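Local coordinates for protein SnoK (Streptomyces nogalater, PDB 5EPA) that catalyses carbocycle formation in nogalamycin biosynthesis, probably as a non-heme iron, 2-oxoglutarate-dependent enzyme of the PhyH family, at residues A52-C57 and A153-P158; A56-L61 and V232-G237; Q77-A82 and V121-R126; L128-H133 and H222-N227. One frame throughout, in Å; residues are numbered along the deposited sequence.

Interaction 1: A52-C57 and A153-P158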
loop_
_atom_site.group_PDB
_atom_site.type_symbol
_atom_site.label_atom_id
_atom_site.label_comp_id
_atom_site.label_asym_id
_atom_site.label_seq_id
_atom_site.Cartn_x
_atom_site.Cartn_y
_atom_site.Cartn_z
ATOM N N ALA A 52 -15.208 -7.999 -10.420
ATOM C CA ALA A 52 -15.640 -8.804 -9.257
ATOM C C ALA A 52 -15.041 -8.263 -7.955
ATOM O O ALA A 52 -15.733 -8.127 -6.965
ATOM C CB ALA A 52 -15.261 -10.265 -9.429
ATOM N N PHE A 53 -13.766 -7.888 -7.983
ATOM C CA PHE A 53 -13.126 -7.373 -6.776
ATOM C C PHE A 53 -13.650 -5.992 -6.439
ATOM O O PHE A 53 -13.869 -5.678 -5.265
ATOM C CB PHE A 53 -11.600 -7.380 -6.886
ATOM C CG PHE A 53 -11.007 -8.737 -6.793
ATOM C CD1 PHE A 53 -11.364 -9.587 -5.773
ATOM C CD2 PHE A 53 -10.115 -9.185 -7.726
ATOM C CE1 PHE A 53 -10.864 -10.890 -5.709
ATOM C CE2 PHE A 53 -9.591 -10.482 -7.659
ATOM C CZ PHE A 53 -9.974 -11.332 -6.649
ATOM N N ARG A 54 -13.867 -5.156 -7.448
ATOM C CA ARG A 54 -14.441 -3.837 -7.177
ATOM C C ARG A 54 -15.840 -3.960 -6.535
ATOM O O ARG A 54 -16.167 -3.231 -5.614
ATOM C CB ARG A 54 -14.543 -3.007 -8.435
ATOM C CG ARG A 54 -15.122 -1.644 -8.171
ATOM C CD ARG A 54 -15.090 -0.779 -9.419
ATOM N NE ARG A 54 -15.678 0.535 -9.118
ATOM C CZ ARG A 54 -15.814 1.513 -10.012
ATOM N NH1 ARG A 54 -15.383 1.344 -11.273
ATOM N NH2 ARG A 54 -16.354 2.667 -9.653
ATOM N N ALA A 55 -16.654 -4.869 -7.046
ATOM C CA ALA A 55 -17.995 -5.070 -6.511
ATOM C C ALA A 55 -17.968 -5.519 -5.048
ATOM O O ALA A 55 -18.768 -5.075 -4.237
ATOM C CB ALA A 55 -18.792 -6.085 -7.357
ATOM N N ALA A 56 -17.059 -6.423 -4.740
ATOM C CA ALA A 56 -16.873 -6.908 -3.352
ATOM C C ALA A 56 -16.433 -5.793 -2.427
ATOM O O ALA A 56 -16.955 -5.647 -1.339
ATOM C CB ALA A 56 -15.861 -8.020 -3.325
ATOM N N CYS A 57 -15.519 -4.960 -2.895
ATOM C CA CYS A 57 -15.133 -3.780 -2.134
ATOM C C CYS A 57 -16.292 -2.821 -1.927
ATOM O O CYS A 57 -16.410 -2.226 -0.865
ATOM C CB CYS A 57 -13.953 -3.053 -2.801
ATOM S SG CYS A 57 -12.421 -4.014 -2.724
ATOM N N ALA A 153 -4.887 -1.243 -8.695
ATOM C CA ALA A 153 -5.874 -0.324 -9.269
ATOM C C ALA A 153 -7.141 -1.049 -9.663
ATOM O O ALA A 153 -7.079 -2.014 -10.419
ATOM C CB ALA A 153 -5.307 0.347 -10.498
ATOM N N LEU A 154 -8.274 -0.601 -9.125
ATOM C CA LEU A 154 -9.571 -1.172 -9.461
ATOM C C LEU A 154 -10.436 -0.217 -10.287
ATOM O O LEU A 154 -11.542 -0.542 -10.672
ATOM C CB LEU A 154 -10.302 -1.653 -8.207
ATOM C CG LEU A 154 -9.603 -2.807 -7.463
ATOM C CD1 LEU A 154 -10.385 -3.200 -6.211
ATOM C CD2 LEU A 154 -9.410 -4.033 -8.324
ATOM N N THR A 155 -9.893 0.953 -10.546
ATOM C CA THR A 155 -10.363 1.836 -11.600
ATOM C C THR A 155 -9.139 2.246 -12.398
ATOM O O THR A 155 -8.016 2.139 -11.911
ATOM C CB THR A 155 -10.997 3.117 -11.029
ATOM O OG1 THR A 155 -10.052 3.836 -10.226
ATOM C CG2 THR A 155 -12.200 2.772 -10.162
ATOM N N ASP A 156 -9.336 2.769 -13.596
ATOM C CA ASP A 156 -8.248 3.519 -14.251
ATOM C C ASP A 156 -7.777 4.672 -13.349
ATOM O O ASP A 156 -8.582 5.285 -12.634
ATOM C CB ASP A 156 -8.690 4.114 -15.593
ATOM C CG ASP A 156 -8.750 3.105 -16.686
ATOM O OD1 ASP A 156 -8.270 1.975 -16.523
ATOM O OD2 ASP A 156 -9.323 3.417 -17.734
ATOM N N VAL A 157 -6.482 4.979 -13.409
ATOM C CA VAL A 157 -5.925 6.099 -12.607
ATOM C C VAL A 157 -4.962 6.985 -13.397
ATOM O O VAL A 157 -3.741 6.892 -13.248
ATOM C CB VAL A 157 -5.247 5.597 -11.332
ATOM C CG1 VAL A 157 -5.038 6.750 -10.383
ATOM C CG2 VAL A 157 -6.096 4.556 -10.625
ATOM N N PRO A 158 -5.516 7.839 -14.265
ATOM C CA PRO A 158 -4.674 8.817 -14.893
ATOM C C PRO A 158 -4.258 9.767 -13.809
ATOM O O PRO A 158 -4.819 9.743 -12.731
ATOM C CB PRO A 158 -5.587 9.497 -15.918
ATOM C CG PRO A 158 -6.963 9.293 -15.386
ATOM C CD PRO A 158 -6.938 8.007 -14.601
HETATM O O HOH W 1 -13.472 -0.895 -12.555
#

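Interaction 2: A56-L61 and V232-G237. With AKG (2-oxoglutaric acid), chain H.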
loop_
_atom_site.group_PDB
_atom_site.type_symbol
_atom_site.label_atom_id
_atom_site.label_comp_id
_atom_site.label_asym_id
_atom_site.label_seq_id
_atom_site.Cartn_x
_atom_site.Cartn_y
_atom_site.Cartn_z
ATOM N N ALA A 56 -17.059 -6.423 -4.740
ATOM C CA ALA A 56 -16.873 -6.908 -3.352
ATOM C C ALA A 56 -16.433 -5.793 -2.427
ATOM O O ALA A 56 -16.955 -5.647 -1.339
ATOM C CB ALA A 56 -15.861 -8.020 -3.325
ATOM N N CYS A 57 -15.519 -4.960 -2.895
ATOM C CA CYS A 57 -15.133 -3.780 -2.134
ATOM C C CYS A 57 -16.292 -2.821 -1.927
ATOM O O CYS A 57 -16.410 -2.226 -0.865
ATOM C CB CYS A 57 -13.953 -3.053 -2.801
ATOM S SG CYS A 57 -12.421 -4.014 -2.724
ATOM N N GLU A 58 -17.146 -2.649 -2.941
ATOM C CA GLU A 58 -18.341 -1.812 -2.800
ATOM C C GLU A 58 -19.268 -2.400 -1.718
ATOM O O GLU A 58 -19.843 -1.653 -0.929
ATOM C CB GLU A 58 -19.067 -1.618 -4.148
ATOM C CG GLU A 58 -18.403 -0.569 -5.069
ATOM C CD GLU A 58 -18.766 -0.719 -6.556
ATOM O OE1 GLU A 58 -19.642 -1.563 -6.933
ATOM O OE2 GLU A 58 -18.171 0.050 -7.361
ATOM N N GLU A 59 -19.399 -3.719 -1.676
ATOM C CA GLU A 59 -20.193 -4.352 -0.645
ATOM C C GLU A 59 -19.613 -4.083 0.751
ATOM O O GLU A 59 -20.355 -3.757 1.682
ATOM C CB GLU A 59 -20.327 -5.859 -0.874
ATOM C CG GLU A 59 -21.226 -6.219 -2.060
ATOM C CD GLU A 59 -21.142 -7.683 -2.437
ATOM O OE1 GLU A 59 -21.339 -8.539 -1.553
ATOM O OE2 GLU A 59 -20.831 -7.987 -3.610
ATOM N N VAL A 60 -18.295 -4.164 0.884
ATOM C CA VAL A 60 -17.668 -3.865 2.162
ATOM C C VAL A 60 -17.909 -2.385 2.595
ATOM O O VAL A 60 -18.272 -2.106 3.731
ATOM C CB VAL A 60 -16.182 -4.140 2.102
ATOM C CG1 VAL A 60 -15.497 -3.636 3.343
ATOM C CG2 VAL A 60 -15.926 -5.610 1.907
ATOM N N LEU A 61 -17.747 -1.454 1.665
ATOM C CA LEU A 61 -18.008 -0.063 1.967
ATOM C C LEU A 61 -19.442 0.128 2.482
ATOM O O LEU A 61 -19.675 0.899 3.387
ATOM C CB LEU A 61 -17.748 0.827 0.747
ATOM C CG LEU A 61 -16.269 1.030 0.367
ATOM C CD1 LEU A 61 -16.142 1.462 -1.079
ATOM C CD2 LEU A 61 -15.598 2.018 1.302
ATOM N N VAL A 232 -14.657 8.604 -9.563
ATOM C CA VAL A 232 -14.109 8.027 -8.379
ATOM C C VAL A 232 -12.812 7.276 -8.706
ATOM O O VAL A 232 -12.713 6.597 -9.711
ATOM C CB VAL A 232 -15.126 7.025 -7.730
ATOM C CG1 VAL A 232 -14.463 6.349 -6.540
ATOM C CG2 VAL A 232 -16.377 7.714 -7.232
ATOM N N ARG A 233 -11.853 7.351 -7.810
ATOM C CA ARG A 233 -10.674 6.456 -7.869
ATOM C C ARG A 233 -10.764 5.391 -6.806
ATOM O O ARG A 233 -10.968 5.706 -5.637
ATOM C CB ARG A 233 -9.382 7.220 -7.580
ATOM C CG ARG A 233 -8.175 6.339 -7.687
ATOM C CD ARG A 233 -7.017 6.859 -6.857
ATOM N NE ARG A 233 -7.046 6.271 -5.542
ATOM C CZ ARG A 233 -6.194 6.527 -4.555
ATOM N NH1 ARG A 233 -5.175 7.398 -4.659
ATOM N NH2 ARG A 233 -6.394 5.897 -3.413
ATOM N N MET A 234 -10.562 4.137 -7.169
ATOM C CA MET A 234 -10.485 3.087 -6.147
ATOM C C MET A 234 -9.259 2.253 -6.362
ATOM O O MET A 234 -9.089 1.647 -7.411
ATOM C CB MET A 234 -11.713 2.171 -6.127
ATOM C CG MET A 234 -11.589 1.100 -5.042
ATOM S SD MET A 234 -12.863 -0.206 -4.942
ATOM C CE MET A 234 -14.317 0.774 -4.617
ATOM N N ALA A 235 -8.425 2.184 -5.327
ATOM C CA ALA A 235 -7.388 1.177 -5.277
ATOM C C ALA A 235 -7.591 0.263 -4.061
ATOM O O ALA A 235 -8.361 0.576 -3.144
ATOM C CB ALA A 235 -6.016 1.827 -5.221
ATOM N N HIS A 236 -6.851 -0.847 -4.056
ATOM C CA HIS A 236 -6.786 -1.733 -2.916
ATOM C C HIS A 236 -5.332 -1.921 -2.553
ATOM O O HIS A 236 -4.553 -2.436 -3.339
ATOM C CB HIS A 236 -7.422 -3.093 -3.214
ATOM C CG HIS A 236 -7.872 -3.826 -1.989
ATOM N ND1 HIS A 236 -9.141 -3.708 -1.486
ATOM C CD2 HIS A 236 -7.195 -4.600 -1.116
ATOM C CE1 HIS A 236 -9.246 -4.402 -0.368
ATOM N NE2 HIS A 236 -8.078 -4.965 -0.127
ATOM N N GLY A 237 -4.961 -1.505 -1.347
ATOM C CA GLY A 237 -3.585 -1.575 -0.912
ATOM C C GLY A 237 -3.404 -2.801 -0.051
ATOM O O GLY A 237 -4.094 -2.964 0.932
HETATM C C1 AKG H . -0.109 3.222 0.304
HETATM O O1 AKG H . -0.619 2.316 -0.402
HETATM O O2 AKG H . 0.836 3.082 1.126
HETATM C C2 AKG H . -0.641 4.580 0.228
HETATM O O5 AKG H . -0.065 5.381 0.949
HETATM C C3 AKG H . -1.798 4.921 -0.676
HETATM C C4 AKG H . -2.404 6.318 -0.516
HETATM C C5 AKG H . -3.524 6.537 -1.551
HETATM O O3 AKG H . -4.146 5.561 -2.081
HETATM O O4 AKG H . -3.837 7.684 -1.881
#

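Interaction 3: Q77-A82 and V121-R126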
loop_
_atom_site.group_PDB
_atom_site.type_symbol
_atom_site.label_atom_id
_atom_site.label_comp_id
_atom_site.label_asym_id
_atom_site.label_seq_id
_atom_site.Cartn_x
_atom_site.Cartn_y
_atom_site.Cartn_z
ATOM N N GLN A 77 -8.206 13.182 2.648
ATOM C CA GLN A 77 -7.224 12.659 1.699
ATOM C C GLN A 77 -7.712 11.384 1.029
ATOM O O GLN A 77 -7.625 11.251 -0.180
ATOM C CB GLN A 77 -5.884 12.397 2.396
ATOM C CG GLN A 77 -5.287 13.647 2.983
ATOM C CD GLN A 77 -4.017 13.423 3.777
ATOM O OE1 GLN A 77 -3.173 12.589 3.451
ATOM N NE2 GLN A 77 -3.905 14.150 4.869
ATOM N N VAL A 78 -8.174 10.423 1.831
ATOM C CA VAL A 78 -8.625 9.133 1.333
ATOM C C VAL A 78 -9.765 8.610 2.194
ATOM O O VAL A 78 -9.771 8.810 3.415
ATOM C CB VAL A 78 -7.491 8.112 1.372
ATOM C CG1 VAL A 78 -7.939 6.805 0.769
ATOM C CG2 VAL A 78 -6.285 8.579 0.600
ATOM N N HIS A 79 -10.772 8.005 1.564
ATOM C CA HIS A 79 -11.795 7.222 2.317
ATOM C C HIS A 79 -11.318 5.801 2.346
ATOM O O HIS A 79 -10.952 5.263 1.285
ATOM C CB HIS A 79 -13.165 7.267 1.687
ATOM C CG HIS A 79 -13.922 8.502 2.005
ATOM N ND1 HIS A 79 -14.620 9.206 1.053
ATOM C CD2 HIS A 79 -14.081 9.180 3.163
ATOM C CE1 HIS A 79 -15.178 10.273 1.609
ATOM N NE2 HIS A 79 -14.882 10.265 2.897
ATOM N N TYR A 80 -11.310 5.177 3.525
ATOM C CA TYR A 80 -10.782 3.835 3.605
ATOM C C TYR A 80 -11.582 2.883 4.481
ATOM O O TYR A 80 -12.375 3.300 5.309
ATOM C CB TYR A 80 -9.325 3.859 4.075
ATOM C CG TYR A 80 -9.143 4.216 5.528
ATOM C CD1 TYR A 80 -9.006 5.517 5.927
ATOM C CD2 TYR A 80 -9.024 3.222 6.499
ATOM C CE1 TYR A 80 -8.794 5.852 7.271
ATOM C CE2 TYR A 80 -8.813 3.549 7.846
ATOM C CZ TYR A 80 -8.708 4.872 8.217
ATOM O OH TYR A 80 -8.509 5.200 9.518
ATOM N N VAL A 81 -11.347 1.591 4.257
ATOM C CA VAL A 81 -11.739 0.534 5.181
ATOM C C VAL A 81 -10.502 -0.287 5.471
ATOM O O VAL A 81 -9.877 -0.791 4.552
ATOM C CB VAL A 81 -12.796 -0.382 4.614
ATOM C CG1 VAL A 81 -13.110 -1.530 5.606
ATOM C CG2 VAL A 81 -14.052 0.397 4.318
ATOM N N ALA A 82 -10.115 -0.368 6.746
ATOM C CA ALA A 82 -8.899 -1.086 7.150
ATOM C C ALA A 82 -9.208 -2.582 7.395
ATOM O O ALA A 82 -10.351 -2.968 7.552
ATOM C CB ALA A 82 -8.340 -0.467 8.405
ATOM N N VAL A 121 -10.134 4.874 -1.461
ATOM C CA VAL A 121 -11.038 5.575 -2.398
ATOM C C VAL A 121 -10.771 7.058 -2.366
ATOM O O VAL A 121 -10.603 7.632 -1.279
ATOM C CB VAL A 121 -12.519 5.333 -2.033
ATOM C CG1 VAL A 121 -13.441 6.317 -2.725
ATOM C CG2 VAL A 121 -12.941 3.932 -2.437
ATOM N N LYS A 122 -10.719 7.679 -3.538
ATOM C CA LYS A 122 -10.694 9.150 -3.620
ATOM C C LYS A 122 -11.876 9.650 -4.449
ATOM O O LYS A 122 -11.944 9.357 -5.622
ATOM C CB LYS A 122 -9.381 9.697 -4.230
ATOM C CG LYS A 122 -8.173 9.713 -3.284
ATOM C CD LYS A 122 -6.990 10.434 -3.943
ATOM C CE LYS A 122 -5.698 10.388 -3.112
ATOM N NZ LYS A 122 -5.627 11.487 -2.128
ATOM N N GLU A 123 -12.760 10.422 -3.835
ATOM C CA GLU A 123 -13.886 10.970 -4.534
ATOM C C GLU A 123 -13.432 12.183 -5.338
ATOM O O GLU A 123 -12.553 12.924 -4.889
ATOM C CB GLU A 123 -14.970 11.404 -3.560
ATOM C CG GLU A 123 -15.633 10.272 -2.784
ATOM C CD GLU A 123 -16.592 9.391 -3.621
ATOM O OE1 GLU A 123 -17.121 9.865 -4.683
ATOM O OE2 GLU A 123 -16.828 8.199 -3.186
ATOM N N PRO A 124 -14.032 12.389 -6.520
ATOM C CA PRO A 124 -13.650 13.491 -7.401
ATOM C C PRO A 124 -14.029 14.840 -6.836
ATOM O O PRO A 124 -15.115 15.003 -6.308
ATOM C CB PRO A 124 -14.443 13.218 -8.675
ATOM C CG PRO A 124 -15.635 12.388 -8.233
ATOM C CD PRO A 124 -15.139 11.581 -7.070
ATOM N N LYS A 125 -13.077 15.770 -6.865
ATOM C CA LYS A 125 -13.284 17.160 -6.426
ATOM C C LYS A 125 -13.554 17.341 -4.924
ATOM O O LYS A 125 -13.833 18.445 -4.489
ATOM C CB LYS A 125 -14.424 17.805 -7.225
ATOM C CG LYS A 125 -14.273 17.607 -8.723
ATOM C CD LYS A 125 -14.743 18.814 -9.532
ATOM C CE LYS A 125 -14.067 18.851 -10.901
ATOM N NZ LYS A 125 -14.440 17.647 -11.703
ATOM N N ARG A 126 -13.423 16.284 -4.139
ATOM C CA ARG A 126 -13.615 16.364 -2.692
ATOM C C ARG A 126 -12.445 15.810 -1.897
ATOM O O ARG A 126 -12.570 15.567 -0.700
ATOM C CB ARG A 126 -14.863 15.593 -2.269
ATOM C CG ARG A 126 -16.155 16.324 -2.541
ATOM C CD ARG A 126 -16.876 15.649 -3.676
ATOM N NE ARG A 126 -17.544 14.437 -3.212
ATOM C CZ ARG A 126 -18.201 13.603 -4.012
ATOM N NH1 ARG A 126 -18.782 12.515 -3.496
ATOM N NH2 ARG A 126 -18.296 13.868 -5.327
HETATM O O HOH W 2 -16.420 7.745 -0.609
#

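Interaction 4: L128-H133 and H222-N227. With FE (Fe (III) ion), chain G; AKG (2-oxoglutaric acid), chain H.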
loop_
_atom_site.group_PDB
_atom_site.type_symbol
_atom_site.label_atom_id
_atom_site.label_comp_id
_atom_site.label_asym_id
_atom_site.label_seq_id
_atom_site.Cartn_x
_atom_site.Cartn_y
_atom_site.Cartn_z
ATOM N N LEU A 128 -8.172 15.918 -0.919
ATOM C CA LEU A 128 -6.824 16.459 -0.875
ATOM C C LEU A 128 -5.815 15.462 -1.426
ATOM O O LEU A 128 -6.114 14.264 -1.550
ATOM C CB LEU A 128 -6.461 16.794 0.578
ATOM C CG LEU A 128 -7.240 17.947 1.232
ATOM C CD1 LEU A 128 -6.868 18.017 2.706
ATOM C CD2 LEU A 128 -6.953 19.283 0.558
ATOM N N PRO A 129 -4.607 15.938 -1.729
ATOM C CA PRO A 129 -3.538 14.991 -1.983
ATOM C C PRO A 129 -3.303 14.133 -0.757
ATOM O O PRO A 129 -3.544 14.577 0.361
ATOM C CB PRO A 129 -2.289 15.902 -2.200
ATOM C CG PRO A 129 -2.826 17.238 -2.536
ATOM C CD PRO A 129 -4.132 17.337 -1.802
ATOM N N THR A 130 -2.823 12.918 -0.968
ATOM C CA THR A 130 -2.366 12.078 0.135
ATOM C C THR A 130 -0.945 12.530 0.513
ATOM O O THR A 130 -0.013 12.443 -0.281
ATOM C CB THR A 130 -2.330 10.607 -0.239
ATOM O OG1 THR A 130 -3.613 10.190 -0.709
ATOM C CG2 THR A 130 -1.959 9.783 0.968
ATOM N N LEU A 131 -0.804 13.005 1.729
ATOM C CA LEU A 131 0.427 13.568 2.204
ATOM C C LEU A 131 1.566 12.551 2.123
ATOM O O LEU A 131 1.434 11.381 2.472
ATOM C CB LEU A 131 0.241 14.087 3.636
ATOM C CG LEU A 131 1.439 14.835 4.297
ATOM C CD1 LEU A 131 1.748 16.169 3.642
ATOM C CD2 LEU A 131 1.147 15.033 5.780
ATOM N N VAL A 132 2.713 13.052 1.687
ATOM C CA VAL A 132 3.925 12.248 1.545
ATOM C C VAL A 132 4.304 11.510 2.848
ATOM O O VAL A 132 4.220 12.065 3.931
ATOM C CB VAL A 132 5.117 13.130 1.057
ATOM C CG1 VAL A 132 5.473 14.196 2.097
ATOM C CG2 VAL A 132 6.349 12.293 0.746
ATOM N N HIS A 133 4.767 10.270 2.697
ATOM C CA HIS A 133 5.193 9.448 3.834
ATOM C C HIS A 133 5.912 8.216 3.361
ATOM O O HIS A 133 5.948 7.945 2.168
ATOM C CB HIS A 133 3.951 9.013 4.667
ATOM C CG HIS A 133 2.986 8.139 3.906
ATOM N ND1 HIS A 133 2.114 8.637 2.965
ATOM C CD2 HIS A 133 2.778 6.793 3.934
ATOM C CE1 HIS A 133 1.413 7.636 2.444
ATOM N NE2 HIS A 133 1.819 6.483 2.981
ATOM N N HIS A 222 6.505 8.012 -0.690
ATOM C CA HIS A 222 5.481 8.153 -1.684
ATOM C C HIS A 222 4.356 9.082 -1.253
ATOM O O HIS A 222 4.243 9.494 -0.103
ATOM C CB HIS A 222 4.925 6.767 -2.029
ATOM C CG HIS A 222 4.291 6.050 -0.871
ATOM N ND1 HIS A 222 5.039 5.425 0.098
ATOM C CD2 HIS A 222 2.990 5.842 -0.531
ATOM C CE1 HIS A 222 4.225 4.868 0.993
ATOM N NE2 HIS A 222 2.962 5.126 0.657
ATOM N N MET A 223 3.479 9.370 -2.195
ATOM C CA MET A 223 2.392 10.300 -1.978
ATOM C C MET A 223 1.315 10.057 -3.043
ATOM O O MET A 223 1.503 9.218 -3.904
ATOM C CB MET A 223 2.955 11.733 -2.021
ATOM C CG MET A 223 3.316 12.211 -3.423
ATOM S SD MET A 223 4.662 13.407 -3.410
ATOM C CE MET A 223 6.057 12.281 -3.237
ATOM N N ALA A 224 0.216 10.806 -3.010
ATOM C CA ALA A 224 -0.757 10.762 -4.107
ATOM C C ALA A 224 -1.401 12.098 -4.397
ATOM O O ALA A 224 -1.562 12.906 -3.520
ATOM C CB ALA A 224 -1.842 9.736 -3.817
ATOM N N GLU A 225 -1.808 12.281 -5.641
ATOM C CA GLU A 225 -2.529 13.483 -6.084
ATOM C C GLU A 225 -3.901 13.550 -5.500
ATOM O O GLU A 225 -4.486 12.540 -5.160
ATOM C CB GLU A 225 -2.775 13.458 -7.600
ATOM C CG GLU A 225 -1.547 13.360 -8.462
ATOM C CD GLU A 225 -0.585 14.481 -8.153
ATOM O OE1 GLU A 225 -0.953 15.635 -8.418
ATOM O OE2 GLU A 225 0.518 14.188 -7.621
ATOM N N ALA A 226 -4.426 14.753 -5.421
ATOM C CA ALA A 226 -5.870 14.947 -5.276
ATOM C C ALA A 226 -6.586 14.353 -6.492
ATOM O O ALA A 226 -6.023 14.280 -7.592
ATOM C CB ALA A 226 -6.182 16.432 -5.192
ATOM N N ASN A 227 -7.825 13.945 -6.322
ATOM C CA ASN A 227 -8.630 13.533 -7.458
ATOM C C ASN A 227 -9.417 14.721 -7.896
ATOM O O ASN A 227 -10.351 15.131 -7.202
ATOM C CB ASN A 227 -9.567 12.366 -7.100
ATOM C CG ASN A 227 -10.435 11.923 -8.271
ATOM O OD1 ASN A 227 -10.387 12.502 -9.365
ATOM N ND2 ASN A 227 -11.220 10.860 -8.052
HETATM FE FE FE G . 1.505 4.577 2.128
HETATM C C1 AKG H . -0.109 3.222 0.304
HETATM O O1 AKG H . -0.619 2.316 -0.402
HETATM O O2 AKG H . 0.836 3.082 1.126
HETATM C C2 AKG H . -0.641 4.580 0.228
HETATM O O5 AKG H . -0.065 5.381 0.949
HETATM C C3 AKG H . -1.798 4.921 -0.676
HETATM C C4 AKG H . -2.404 6.318 -0.516
HETATM C C5 AKG H . -3.524 6.537 -1.551
HETATM O O3 AKG H . -4.146 5.561 -2.081
HETATM O O4 AKG H . -3.837 7.684 -1.881
HETATM O O HOH W 3 0.028 4.090 3.631
#

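Interaction 1: A52-C57 and A153-P158
Leu154, in the loop that leaves strand 148-153 of the major sheet, packs against Phe53, Arg54 and Cys57 of helix 47-64, a contact between the helix and the loop at the strand's end in the cupin-type core. The backbones come closest at Arg54 and Leu154, whose CA atoms are 6.0 Å apart. The two leucine methyls divide their partners: Leu154 CD2 lies 4.3 Å from CB of Phe53, while Leu154 CD1 lies 4.1 Å from SG of Cys57, one helical turn further on. The Phe53 ring itself leads away, onto Ser93 and Leu94 of helix 92-95. Arg54 is fully extended (CG anti to the backbone N, chi1 -180°), which carries its guanidinium past Leu154 to Thr155. There CG2 of Thr155 sits over one face of the group, offset toward its rim and 3.7 Å from Arg54 NH1. A water occupies the edge, in plane, accepting from Arg54 NH1 at 3.2 Å and donating to Leu154 O at 2.7 Å, so that helix and loop are joined by a solvent bridge without a direct hydrogen bond. A salt bridge from NE to Glu58 helps fix the rotation of the guanidinium. OG1 of Thr155 donates a hydrogen bond to Asp156 O and accepts one from Met234 N. This layout, a helix laid on the major sheet, is characteristic of the double-stranded beta-helix of 2-oxoglutarate oxygenases.

Interaction 2: A56-L61 and V232-G237
Met234 reaches from strand 233-242 of the double-stranded beta-helix to Cys57 and Leu61 on helix 47-64. The helix and strand segments run almost at right angles, 93° between directions, with their axes 11.0 Å apart at closest approach, so long side chains have to span the gap. Met234 is extended as far as its sulfur (CG anti to the backbone N), which places SD 3.7 Å from CB of Cys57. A bend at the last torsion, chi3 -61°, then turns the methyl toward Leu61, where Met234 CE meets CD1 of Leu61 tip to tip at 4.0 Å. The aliphatic part of Glu58, whose carboxylate is engaged elsewhere, by Arg54, flanks the same methyl more loosely. Two residues along the strand, His236 presents its ring obliquely to the cysteine, with SG of Cys57 3.5 Å from ND1 of His236, a sulfur-aromatic approach rather than a hydrogen bond. The other ring nitrogen, NE2, is hydrogen-bonded to Ser117 OG, which helps set the ring's orientation. Further out, Arg233 precedes Met234 and extends from the other side of the strand, into the 2-oxoglutarate pocket alongside Trp151. Its two terminal nitrogens are steadied by the carbonyls of Gly162 and Leu120. They grip the distal carboxylate of the cosubstrate edge-on: Arg233 NH1 donates to O4 at 3.1 Å, and Arg233 NH2 donates to O3 at 2.6 Å.

Interaction 3: Q77-A82 and V121-R126
His79 and Val121 form an antiparallel, hydrogen-bonded pair between strands 76-81 and 112-122, neighbours in the major sheet of the double-stranded beta-helix. Both bonds are short and fairly straight: His79 N to Val121 O is 2.9 Å with an N-H...O angle of 159°, and Val121 N to His79 O is also 2.9 Å. On the face of His79 and Val121, the imidazole has CG of Glu123 at its edge. A water links the two polar ends, donating to Glu123 OE2 at 2.6 Å and accepting a weak bond from His79 ND1. On the other side of strand 76-81, toward strand 67-70, Gln77 and Val78 both face Trp69 in a classic beta bulge. A bend at the final torsion of Lys122, chi4 -87°, brings its NZ to 2.8 Å from Gln77 O, the approach tilted from the carbonyl plane. CG2 of Val78 rests against the end of the lysine, and both residues line the 2-oxoglutarate pocket. NZ is also hydrogen-bonded to Thr130 OG1 and, weakly, to Leu128 O. A buried ammonium group held by two oxygens and weakly by a third is thus fixed near the cosubstrate, where its positive charge probably complements the distal carboxylate of 2-oxoglutarate.

Interaction 4: L128-H133 and H222-N227
His222 and His133 face each other across two antiparallel strands of the minor sheet and supply two ligands of the facial iron triad, the HxD...H motif that Asp135 completes. The first residue of 222-227 carries the metal: NE2 of His222 and NE2 of His133 each lie 2.1 Å from the iron, their ring planes 63° apart. In both, CG stands between the backbone N and the carbonyl carbon (chi1 63° in His133 and 61° in His222), swinging the rings toward a common point. Their far nitrogens are anchored to carbonyls, His222 ND1 to Thr220 O and His133 ND1 to Leu131 O, the latter 2.9 Å long and in the ring plane. O2 and O5 of 2-oxoglutarate and a water fill three more iron positions. Backbone bonds run both ways between the histidines, and His222 O also takes a CA-H contact from Val132. Met223 comes next, lying alongside Val132, its CE 4.0 Å from Val132 CG2, where a beta bulge shifts the register by one. Ala224 then pairs with Thr130: Ala224 N reaches a lone pair of Thr130 O at 3.2 Å. On the pocket side, CB of Ala224 sits beside Thr130 OG1, which donates to O4 of 2-oxoglutarate at 2.8 Å. Past the strand the contact turns apolar, ending where CB of Ala226 meets CD of Pro129 at 4.1 Å.

How the interactions relate
Interactions 1 and 2 share helix 47-64 and are buried, mainly apolar contacts on one side of the major sheet; Leu154 and Thr155 are hydrogen-bonded to Met234, so the two are continuous. Interactions 3 and 4 are only partly buried and rely on strand pairing. Interaction 3 adjoins interaction 2 within the major sheet through a backbone hydrogen bond between Lys122 N and Arg233 O, whereas interaction 4 belongs to the minor sheet. The Lys122 ammonium bridges the two sheets beside the cosubstrate. The chemistry changes accordingly, from methyl and sulfur packing at the helix to charged and metal-binding groups around 2-oxoglutarate, which Arg233 and Thr130 hold from interactions 2 and 4.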